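Local coordinates for conserved protein (Methanothermobacter thermautotrophicus, PDB 1I36), which is of unknown function but binds NADP and resembles the 3-hydroxyacid dehydrogenases in structure, so it is probably an oxidoreductase, at residues 6-11 against 39-44; 26-31 against 44-49. The protein carries 1 engineered substitution. One frame throughout, in Å; residues are numbered along the deposited sequence.

Contact 1 (6-11 against 39-44); sequences IGFGEV and ERARTV. With NAP (NADP nicotinamide-adenine-dinucleotide phosphate), chain C.
With CG anti to the backbone N (chi1 -153°), the F8 ring reaches helix 39-44, and R40 has a chain extended from CG to NE. The F8 ring lies against the helix backbone, with CE2 3.5 Å from A41 CA. V44 CG2 meets the ring edge, 4.1 Å from F8 CE2, and R40 CB also lies at the edge. Further out, R40 CD comes 3.2 Å from F8 O, a buried carbonyl with no hydrogen-bond partner in the model. The R40 guanidinium lays one face over the backbone, its CZ 3.7 Å from E10 N. G7 and G9 fit the glycine-rich turn of a Rossmann fold, here between strand 2-6 and helix 10-21. At the helix start, E10 N bonds NAP O2A at 3.0 Å, almost straight (175°). V11 N holds NAP O2N at 2.8 Å. A CB on G9 would clash with NAP O5B. An alanine in place of R40 would probably uncover the peptide between G9 and E10 and leave Q13, which bonds R40 NH1, without that partner. The E10 carboxylate forms a salt bridge with R117 and a weak bond to the nicotinamide amide.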
ATOM      1  N   ILE A   6     -27.262  10.015 -23.510  1.00 19.78           N
ATOM      2  CA  ILE A   6     -27.406   8.796 -24.296  1.00 17.44           C
ATOM      3  C   ILE A   6     -27.318   7.748 -23.192  1.00 19.45           C
ATOM      4  O   ILE A   6     -26.296   7.644 -22.498  1.00 19.42           O
ATOM      5  CB  ILE A   6     -26.278   8.610 -25.297  1.00 16.34           C
ATOM      6  CG1 ILE A   6     -26.205   9.810 -26.245  1.00 15.44           C
ATOM      7  CG2 ILE A   6     -26.536   7.332 -26.107  1.00 17.05           C
ATOM      8  CD1 ILE A   6     -24.878   9.853 -27.041  1.00 14.71           C
ATOM      9  N   GLY A   7     -28.402   6.997 -23.028  1.00 19.63           N
ATOM     10  CA  GLY A   7     -28.526   6.021 -21.968  1.00 18.34           C
ATOM     11  C   GLY A   7     -29.211   6.766 -20.827  1.00 23.93           C
ATOM     12  O   GLY A   7     -29.111   7.995 -20.744  1.00 21.04           O
ATOM     13  N   PHE A   8     -30.028   6.083 -20.024  1.00 22.36           N
ATOM     14  CA  PHE A   8     -30.643   6.792 -18.906  1.00 22.80           C
ATOM     15  C   PHE A   8     -30.834   5.859 -17.749  1.00 22.49           C
ATOM     16  O   PHE A   8     -31.953   5.511 -17.369  1.00 25.17           O
ATOM     17  CB  PHE A   8     -31.934   7.534 -19.299  1.00 24.85           C
ATOM     18  CG  PHE A   8     -32.226   8.724 -18.430  1.00 20.87           C
ATOM     19  CD1 PHE A   8     -31.729   9.975 -18.756  1.00 23.89           C
ATOM     20  CD2 PHE A   8     -32.949   8.578 -17.255  1.00 26.88           C
ATOM     21  CE1 PHE A   8     -31.937  11.083 -17.912  1.00 22.94           C
ATOM     22  CE2 PHE A   8     -33.170   9.664 -16.404  1.00 25.70           C
ATOM     23  CZ  PHE A   8     -32.658  10.916 -16.737  1.00 25.87           C
ATOM     24  N   GLY A   9     -29.696   5.409 -17.244  1.00 20.65           N
ATOM     25  CA  GLY A   9     -29.639   4.495 -16.128  1.00 22.21           C
ATOM     26  C   GLY A   9     -29.333   5.222 -14.842  1.00 22.00           C
ATOM     27  O   GLY A   9     -29.702   6.383 -14.697  1.00 19.96           O
ATOM     28  N   GLU A  10     -28.644   4.547 -13.928  1.00 23.05           N
ATOM     29  CA  GLU A  10     -28.326   5.115 -12.626  1.00 25.22           C
ATOM     30  C   GLU A  10     -27.477   6.380 -12.667  1.00 25.09           C
ATOM     31  O   GLU A  10     -27.751   7.331 -11.936  1.00 23.17           O
ATOM     32  CB  GLU A  10     -27.654   4.076 -11.724  1.00 27.31           C
ATOM     33  CG  GLU A  10     -27.289   4.649 -10.365  1.00 33.12           C
ATOM     34  CD  GLU A  10     -26.952   3.592  -9.323  1.00 38.56           C
ATOM     35  OE1 GLU A  10     -26.198   2.649  -9.626  1.00 39.87           O
ATOM     36  OE2 GLU A  10     -27.439   3.723  -8.179  1.00 43.04           O
ATOM     37  N   VAL A  11     -26.404   6.360 -13.452  1.00 21.79           N
ATOM     38  CA  VAL A  11     -25.543   7.546 -13.573  1.00 19.41           C
ATOM     39  C   VAL A  11     -26.302   8.729 -14.163  1.00 19.23           C
ATOM     40  O   VAL A  11     -26.340   9.807 -13.568  1.00 19.72           O
ATOM     41  CB  VAL A  11     -24.329   7.248 -14.439  1.00 17.95           C
ATOM     42  CG1 VAL A  11     -23.561   8.535 -14.753  1.00 17.51           C
ATOM     43  CG2 VAL A  11     -23.456   6.244 -13.702  1.00 19.42           C
ATOM     44  N   GLU A  39     -38.959   4.657 -17.004  1.00 34.86           N
ATOM     45  CA  GLU A  39     -39.436   5.028 -15.678  1.00 37.01           C
ATOM     46  C   GLU A  39     -38.485   6.018 -14.989  1.00 35.50           C
ATOM     47  O   GLU A  39     -38.940   6.993 -14.393  1.00 35.61           O
ATOM     48  CB  GLU A  39     -39.655   3.773 -14.831  1.00 39.36           C
ATOM     49  CG  GLU A  39     -40.342   4.003 -13.492  1.00 45.99           C
ATOM     50  CD  GLU A  39     -41.686   4.742 -13.612  1.00 50.21           C
ATOM     51  OE1 GLU A  39     -42.391   4.588 -14.648  1.00 51.40           O
ATOM     52  OE2 GLU A  39     -42.030   5.482 -12.656  1.00 51.33           O
ATOM     53  N   ARG A  40     -37.174   5.781 -15.071  1.00 31.93           N
ATOM     54  CA  ARG A  40     -36.220   6.704 -14.459  1.00 30.88           C
ATOM     55  C   ARG A  40     -36.366   8.081 -15.110  1.00 30.15           C
ATOM     56  O   ARG A  40     -36.397   9.106 -14.422  1.00 30.73           O
ATOM     57  CB  ARG A  40     -34.788   6.231 -14.667  1.00 30.02           C
ATOM     58  CG  ARG A  40     -34.373   4.983 -13.948  1.00 29.48           C
ATOM     59  CD  ARG A  40     -32.954   4.696 -14.444  1.00 34.35           C
ATOM     60  NE  ARG A  40     -32.389   3.445 -13.969  1.00 38.97           N
ATOM     61  CZ  ARG A  40     -31.936   3.254 -12.737  1.00 41.26           C
ATOM     62  NH1 ARG A  40     -31.985   4.239 -11.852  1.00 44.12           N
ATOM     63  NH2 ARG A  40     -31.443   2.076 -12.390  1.00 43.23           N
ATOM     64  N   ALA A  41     -36.470   8.080 -16.438  1.00 29.37           N
ATOM     65  CA  ALA A  41     -36.602   9.296 -17.226  1.00 31.78           C
ATOM     66  C   ALA A  41     -37.826  10.127 -16.833  1.00 34.63           C
ATOM     67  O   ALA A  41     -37.753  11.350 -16.729  1.00 34.14           O
ATOM     68  CB  ALA A  41     -36.668   8.951 -18.713  1.00 28.45           C
ATOM     69  N   ARG A  42     -38.953   9.456 -16.621  1.00 37.44           N
ATOM     70  CA  ARG A  42     -40.181  10.149 -16.254  1.00 37.14           C
ATOM     71  C   ARG A  42     -40.213  10.567 -14.784  1.00 36.75           C
ATOM     72  O   ARG A  42     -40.882  11.545 -14.441  1.00 37.11           O
ATOM     73  CB  ARG A  42     -41.402   9.320 -16.682  1.00 38.73           C
ATOM     74  CG  ARG A  42     -41.405   9.133 -18.191  1.00 39.01           C
ATOM     75  CD  ARG A  42     -42.666   8.526 -18.762  1.00 40.59           C
ATOM     76  NE  ARG A  42     -42.595   8.582 -20.221  1.00 41.85           N
ATOM     77  CZ  ARG A  42     -43.168   7.716 -21.052  1.00 43.69           C
ATOM     78  NH1 ARG A  42     -43.884   6.704 -20.582  1.00 43.63           N
ATOM     79  NH2 ARG A  42     -42.966   7.833 -22.357  1.00 43.43           N
ATOM     80  N   THR A  43     -39.482   9.845 -13.929  1.00 35.49           N
ATOM     81  CA  THR A  43     -39.390  10.190 -12.507  1.00 36.65           C
ATOM     82  C   THR A  43     -38.613  11.516 -12.395  1.00 37.89           C
ATOM     83  O   THR A  43     -38.946  12.385 -11.577  1.00 36.98           O
ATOM     84  CB  THR A  43     -38.625   9.110 -11.703  1.00 37.35           C
ATOM     85  OG1 THR A  43     -39.396   7.907 -11.667  1.00 40.56           O
ATOM     86  CG2 THR A  43     -38.377   9.572 -10.264  1.00 38.31           C
ATOM     87  N   VAL A  44     -37.565  11.650 -13.216  1.00 36.57           N
ATOM     88  CA  VAL A  44     -36.735  12.848 -13.239  1.00 33.10           C
ATOM     89  C   VAL A  44     -37.456  13.981 -13.964  1.00 34.16           C
ATOM     90  O   VAL A  44     -37.339  15.143 -13.567  1.00 32.85           O
ATOM     91  CB  VAL A  44     -35.346  12.574 -13.917  1.00 32.84           C
ATOM     92  CG1 VAL A  44     -34.546  13.879 -14.101  1.00 32.09           C
ATOM     93  CG2 VAL A  44     -34.542  11.599 -13.076  1.00 30.43           C
TER
HETATM   94  PA  NAP C1350     -27.427   1.256 -16.001  1.00 29.01           P
HETATM   95  O1A NAP C1350     -26.630   0.155 -16.509  1.00 30.67           O
HETATM   96  O2A NAP C1350     -27.650   1.861 -14.703  1.00 26.74           O
HETATM   97  O5B NAP C1350     -27.740   2.366 -17.210  1.00 26.77           O
HETATM   98  C5B NAP C1350     -27.261   2.355 -18.680  1.00 26.59           C
HETATM   99  C4B NAP C1350     -28.552   2.618 -19.301  1.00 31.01           C
HETATM  100  O4B NAP C1350     -27.981   2.697 -20.814  1.00 29.38           O
HETATM  101  C3B NAP C1350     -29.366   1.817 -19.780  1.00 33.10           C
HETATM  102  O3B NAP C1350     -30.235   2.593 -19.068  1.00 32.72           O
HETATM  103  C2B NAP C1350     -29.976   1.350 -21.042  1.00 29.18           C
HETATM  104  O2B NAP C1350     -31.131   1.374 -21.542  1.00 29.84           O
HETATM  105  C1B NAP C1350     -29.021   2.145 -21.703  1.00 29.40           C
HETATM  106  N9A NAP C1350     -28.451   1.460 -22.880  1.00 29.95           N
HETATM  107  C8A NAP C1350     -27.927   0.201 -23.193  1.00 29.59           C
HETATM  108  N7A NAP C1350     -27.618   0.106 -24.467  1.00 33.26           N
HETATM  109  C5A NAP C1350     -27.935   1.330 -25.025  1.00 31.73           C
HETATM  110  C6A NAP C1350     -27.840   1.856 -26.355  1.00 34.19           C
HETATM  111  N6A NAP C1350     -27.370   1.130 -27.371  1.00 36.47           N
HETATM  112  N1A NAP C1350     -28.258   3.162 -26.573  1.00 35.71           N
HETATM  113  C2A NAP C1350     -28.749   3.918 -25.549  1.00 33.62           C
HETATM  114  N3A NAP C1350     -28.873   3.487 -24.277  1.00 32.93           N
HETATM  115  C4A NAP C1350     -28.436   2.172 -24.079  1.00 32.04           C
HETATM  116  O3  NAP C1350     -25.854   1.802 -15.888  1.00 25.12           O
HETATM  117  PN  NAP C1350     -25.071   2.999 -14.970  1.00 24.55           P
HETATM  118  O1N NAP C1350     -24.825   2.456 -13.592  1.00 22.76           O
HETATM  119  O2N NAP C1350     -25.952   4.161 -15.129  1.00 21.10           O
HETATM  120  O5D NAP C1350     -23.678   3.406 -15.602  1.00 25.47           O
HETATM  121  C5D NAP C1350     -23.588   4.002 -16.922  1.00 25.55           C
HETATM  122  C4D NAP C1350     -22.125   4.037 -17.326  1.00 21.70           C
HETATM  123  O4D NAP C1350     -21.216   4.707 -16.402  1.00 23.77           O
HETATM  124  C3D NAP C1350     -21.482   2.643 -17.532  1.00 24.37           C
HETATM  125  O3D NAP C1350     -20.570   2.534 -18.671  1.00 22.99           O
HETATM  126  C2D NAP C1350     -20.767   2.343 -16.258  1.00 22.70           C
HETATM  127  O2D NAP C1350     -19.714   1.435 -16.408  1.00 21.42           O
HETATM  128  C1D NAP C1350     -20.334   3.754 -15.801  1.00 23.93           C
HETATM  129  N1N NAP C1350     -20.155   3.893 -14.347  1.00 26.91           N
HETATM  130  C2N NAP C1350     -21.229   3.657 -13.477  1.00 31.01           C
HETATM  131  C3N NAP C1350     -20.951   3.833 -12.080  1.00 31.01           C
HETATM  132  C7N NAP C1350     -21.974   3.626 -11.067  1.00 35.19           C
HETATM  133  O7N NAP C1350     -21.719   3.792  -9.860  1.00 41.16           O
HETATM  134  N7N NAP C1350     -23.239   3.254 -11.394  1.00 32.67           N
HETATM  135  C4N NAP C1350     -19.657   4.223 -11.673  1.00 30.86           C
HETATM  136  C5N NAP C1350     -18.635   4.442 -12.533  1.00 30.93           C
HETATM  137  C6N NAP C1350     -18.885   4.280 -13.871  1.00 29.24           C
HETATM  138  P2B NAP C1350     -31.973  -0.033 -21.263  1.00 30.68           P
HETATM  139  O1X NAP C1350     -32.370  -0.111 -19.816  1.00 31.35           O
HETATM  140  O2X NAP C1350     -33.079   0.181 -22.157  1.00 26.78           O
HETATM  141  O3X NAP C1350     -31.060  -1.115 -21.570  1.00 33.56           O

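Contact 2 (26-31 against 44-49)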
ATOM      1  N   VAL A  26     -32.766  19.012 -19.380  1.00 28.18           N
ATOM      2  CA  VAL A  26     -32.092  17.755 -19.698  1.00 27.00           C
ATOM      3  C   VAL A  26     -32.969  16.962 -20.654  1.00 27.37           C
ATOM      4  O   VAL A  26     -34.179  16.894 -20.450  1.00 27.05           O
ATOM      5  CB  VAL A  26     -31.806  16.954 -18.403  1.00 28.44           C
ATOM      6  CG1 VAL A  26     -30.992  17.809 -17.465  1.00 26.02           C
ATOM      7  CG2 VAL A  26     -33.086  16.630 -17.673  1.00 31.79           C
ATOM      8  N   VAL A  27     -32.371  16.390 -21.704  1.00 25.23           N
ATOM      9  CA  VAL A  27     -33.146  15.636 -22.701  1.00 26.79           C
ATOM     10  C   VAL A  27     -32.544  14.268 -23.009  1.00 27.39           C
ATOM     11  O   VAL A  27     -31.351  14.058 -22.843  1.00 24.60           O
ATOM     12  CB  VAL A  27     -33.303  16.406 -24.067  1.00 26.08           C
ATOM     13  CG1 VAL A  27     -33.668  17.875 -23.851  1.00 28.76           C
ATOM     14  CG2 VAL A  27     -32.072  16.271 -24.921  1.00 27.94           C
ATOM     15  N   THR A  28     -33.378  13.345 -23.467  1.00 24.04           N
ATOM     16  CA  THR A  28     -32.894  12.012 -23.807  1.00 27.07           C
ATOM     17  C   THR A  28     -33.913  11.342 -24.744  1.00 27.38           C
ATOM     18  O   THR A  28     -35.060  11.775 -24.799  1.00 26.90           O
ATOM     19  CB  THR A  28     -32.723  11.145 -22.523  1.00 25.32           C
ATOM     20  OG1 THR A  28     -31.901  10.024 -22.828  1.00 25.40           O
ATOM     21  CG2 THR A  28     -34.057  10.641 -22.028  1.00 24.74           C
ATOM     22  N   SER A  29     -33.472  10.317 -25.479  1.00 25.66           N
ATOM     23  CA  SER A  29     -34.322   9.573 -26.402  1.00 27.94           C
ATOM     24  C   SER A  29     -34.673   8.241 -25.773  1.00 26.92           C
ATOM     25  O   SER A  29     -33.781   7.486 -25.389  1.00 27.01           O
ATOM     26  CB  SER A  29     -33.582   9.336 -27.712  1.00 28.38           C
ATOM     27  OG  SER A  29     -34.360   8.562 -28.599  1.00 29.98           O
ATOM     28  N   LEU A  30     -35.967   7.943 -25.663  1.00 28.93           N
ATOM     29  CA  LEU A  30     -36.410   6.683 -25.049  1.00 29.04           C
ATOM     30  C   LEU A  30     -36.771   5.555 -26.029  1.00 30.09           C
ATOM     31  O   LEU A  30     -37.173   4.468 -25.604  1.00 29.72           O
ATOM     32  CB  LEU A  30     -37.578   6.928 -24.101  1.00 31.10           C
ATOM     33  CG  LEU A  30     -37.289   7.786 -22.863  1.00 31.23           C
ATOM     34  CD1 LEU A  30     -38.597   8.054 -22.135  1.00 34.35           C
ATOM     35  CD2 LEU A  30     -36.298   7.084 -21.942  1.00 30.87           C
ATOM     36  N   GLU A  31     -36.654   5.816 -27.328  1.00 31.07           N
ATOM     37  CA  GLU A  31     -36.954   4.801 -28.335  1.00 35.49           C
ATOM     38  C   GLU A  31     -35.983   3.613 -28.190  1.00 36.50           C
ATOM     39  O   GLU A  31     -34.752   3.781 -28.176  1.00 36.01           O
ATOM     40  CB  GLU A  31     -36.859   5.411 -29.733  1.00 38.24           C
ATOM     41  CG  GLU A  31     -36.991   4.406 -30.901  1.00 46.33           C
ATOM     42  CD  GLU A  31     -38.417   3.868 -31.138  1.00 49.86           C
ATOM     43  OE1 GLU A  31     -38.559   3.025 -32.058  1.00 52.46           O
ATOM     44  OE2 GLU A  31     -39.385   4.267 -30.431  1.00 48.94           O
ATOM     45  N   VAL A  44     -37.565  11.650 -13.216  1.00 36.57           N
ATOM     46  CA  VAL A  44     -36.735  12.848 -13.239  1.00 33.10           C
ATOM     47  C   VAL A  44     -37.456  13.981 -13.964  1.00 34.16           C
ATOM     48  O   VAL A  44     -37.339  15.143 -13.567  1.00 32.85           O
ATOM     49  CB  VAL A  44     -35.346  12.574 -13.917  1.00 32.84           C
ATOM     50  CG1 VAL A  44     -34.546  13.879 -14.101  1.00 32.09           C
ATOM     51  CG2 VAL A  44     -34.542  11.599 -13.076  1.00 30.43           C
ATOM     52  N   GLY A  45     -38.233  13.642 -14.998  1.00 35.03           N
ATOM     53  CA  GLY A  45     -38.944  14.658 -15.766  1.00 34.31           C
ATOM     54  C   GLY A  45     -38.133  15.209 -16.931  1.00 36.32           C
ATOM     55  O   GLY A  45     -38.189  16.403 -17.252  1.00 35.69           O
ATOM     56  N   VAL A  46     -37.387  14.331 -17.592  1.00 35.89           N
ATOM     57  CA  VAL A  46     -36.567  14.740 -18.720  1.00 37.15           C
ATOM     58  C   VAL A  46     -37.396  14.975 -19.965  1.00 36.15           C
ATOM     59  O   VAL A  46     -38.487  14.445 -20.104  1.00 37.30           O
ATOM     60  CB  VAL A  46     -35.473  13.688 -19.045  1.00 40.35           C
ATOM     61  CG1 VAL A  46     -34.535  13.520 -17.851  1.00 42.72           C
ATOM     62  CG2 VAL A  46     -36.110  12.367 -19.405  1.00 41.25           C
ATOM     63  N   THR A  47     -36.890  15.802 -20.869  1.00 35.30           N
ATOM     64  CA  THR A  47     -37.604  16.060 -22.099  1.00 35.27           C
ATOM     65  C   THR A  47     -37.354  14.877 -23.033  1.00 36.44           C
ATOM     66  O   THR A  47     -36.211  14.545 -23.318  1.00 36.00           O
ATOM     67  CB  THR A  47     -37.135  17.372 -22.741  1.00 35.29           C
ATOM     68  OG1 THR A  47     -37.522  18.469 -21.899  1.00 35.95           O
ATOM     69  CG2 THR A  47     -37.742  17.545 -24.123  1.00 34.91           C
ATOM     70  N   GLU A  48     -38.428  14.215 -23.455  1.00 35.66           N
ATOM     71  CA  GLU A  48     -38.331  13.069 -24.356  1.00 34.71           C
ATOM     72  C   GLU A  48     -38.275  13.579 -25.772  1.00 33.83           C
ATOM     73  O   GLU A  48     -39.146  14.327 -26.204  1.00 36.26           O
ATOM     74  CB  GLU A  48     -39.515  12.140 -24.122  1.00 34.00           C
ATOM     75  CG  GLU A  48     -39.440  11.556 -22.727  1.00 35.77           C
ATOM     76  CD  GLU A  48     -40.686  10.807 -22.274  1.00 37.93           C
ATOM     77  OE1 GLU A  48     -41.465  10.315 -23.129  1.00 41.00           O
ATOM     78  OE2 GLU A  48     -40.865  10.695 -21.045  1.00 36.82           O
ATOM     79  N   THR A  49     -37.272  13.145 -26.519  1.00 32.30           N
ATOM     80  CA  THR A  49     -37.096  13.645 -27.868  1.00 30.18           C
ATOM     81  C   THR A  49     -36.456  12.622 -28.794  1.00 29.62           C
ATOM     82  O   THR A  49     -36.277  11.474 -28.416  1.00 29.64           O
ATOM     83  CB  THR A  49     -36.248  14.911 -27.807  1.00 32.13           C
ATOM     84  OG1 THR A  49     -36.218  15.538 -29.098  1.00 34.97           O
ATOM     85  CG2 THR A  49     -34.814  14.571 -27.366  1.00 32.78           C
TER
HETATM   86  O   HOH W   1     -37.007   8.589 -29.445  1.00 60.33           O
HETATM   87  O   HOH W   2     -37.830   9.941 -26.407  1.00 40.88           O
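V27 and T28 pair in parallel with T47 and E48, and three backbone bonds of 3.0 to 3.1 Å join the strands: T47 N to V26 O, T28 N to T47 O and T49 N to T28 O. The T28 N bond meets its carbonyl nearly end-on (C=O...N 167°). The T49 N bond is tilted 29° from the carbonyl plane. V27 and T47 share one face of the sheet. Their side chains lie side by side and point the same way, with V27 CG1 3.7 Å from T47 CB. T49 CG2 reaches V27 CG2 obliquely. V26 CG1 is anti to the carbonyl carbon (chi1 -57°). This places V26 CG2 between the backbone N and the carbonyl carbon, where V46 CG1 meets it at 3.4 Å, tighter than usual for two carbons. The two valines cross at about a right angle. V46 CG2 turns to the methyl of T28. The L30 methyl CD1 touches the E48 carboxylate, 3.5 Å from E48 CD. The acid has its charged partner in R42, on the preceding helix. Beyond the paired residues, two waters join the segments. One links S29 OG to T49 O, and the other accepts from L30 N and donates to T49 O. T28 OG1 bonds F5 O, and T49 OG1 bonds D53. This is a right-handed beta-alpha-beta crossover of the Rossmann type: strand 25-28, helix 35-44, strand 47-48. L30 and V46 pack on A41 of the connecting helix, and V26 touches L19 of helix 10-21. S29 and T49 rest on V54 of helix 51-55. Strand 25-28 also bonds strand 2-6 on its other side, while strand 47-48 is the outermost strand within this chain.

Overall arrangement
Both contacts lie in the NADP-binding domain and share V44 and the end of helix 35-44. Contact 1 joins that helix to the glycine-rich loop beside the cofactor. Its segments share no hydrogen bond and meet through a ring, apolar groups and a guanidinium face. Contact 2 is mainly backbone pairing at the sheet edge, with waters at one end. Each is only partly buried: F8 and A41 lie inside in contact 1, V26 to T28 and V46 in contact 2, while E48 is exposed. F8 CZ packs on V46 CG1 at 3.4 Å, joining the two interiors. A probable hydrogen bond from V46 N to A41 O also links them.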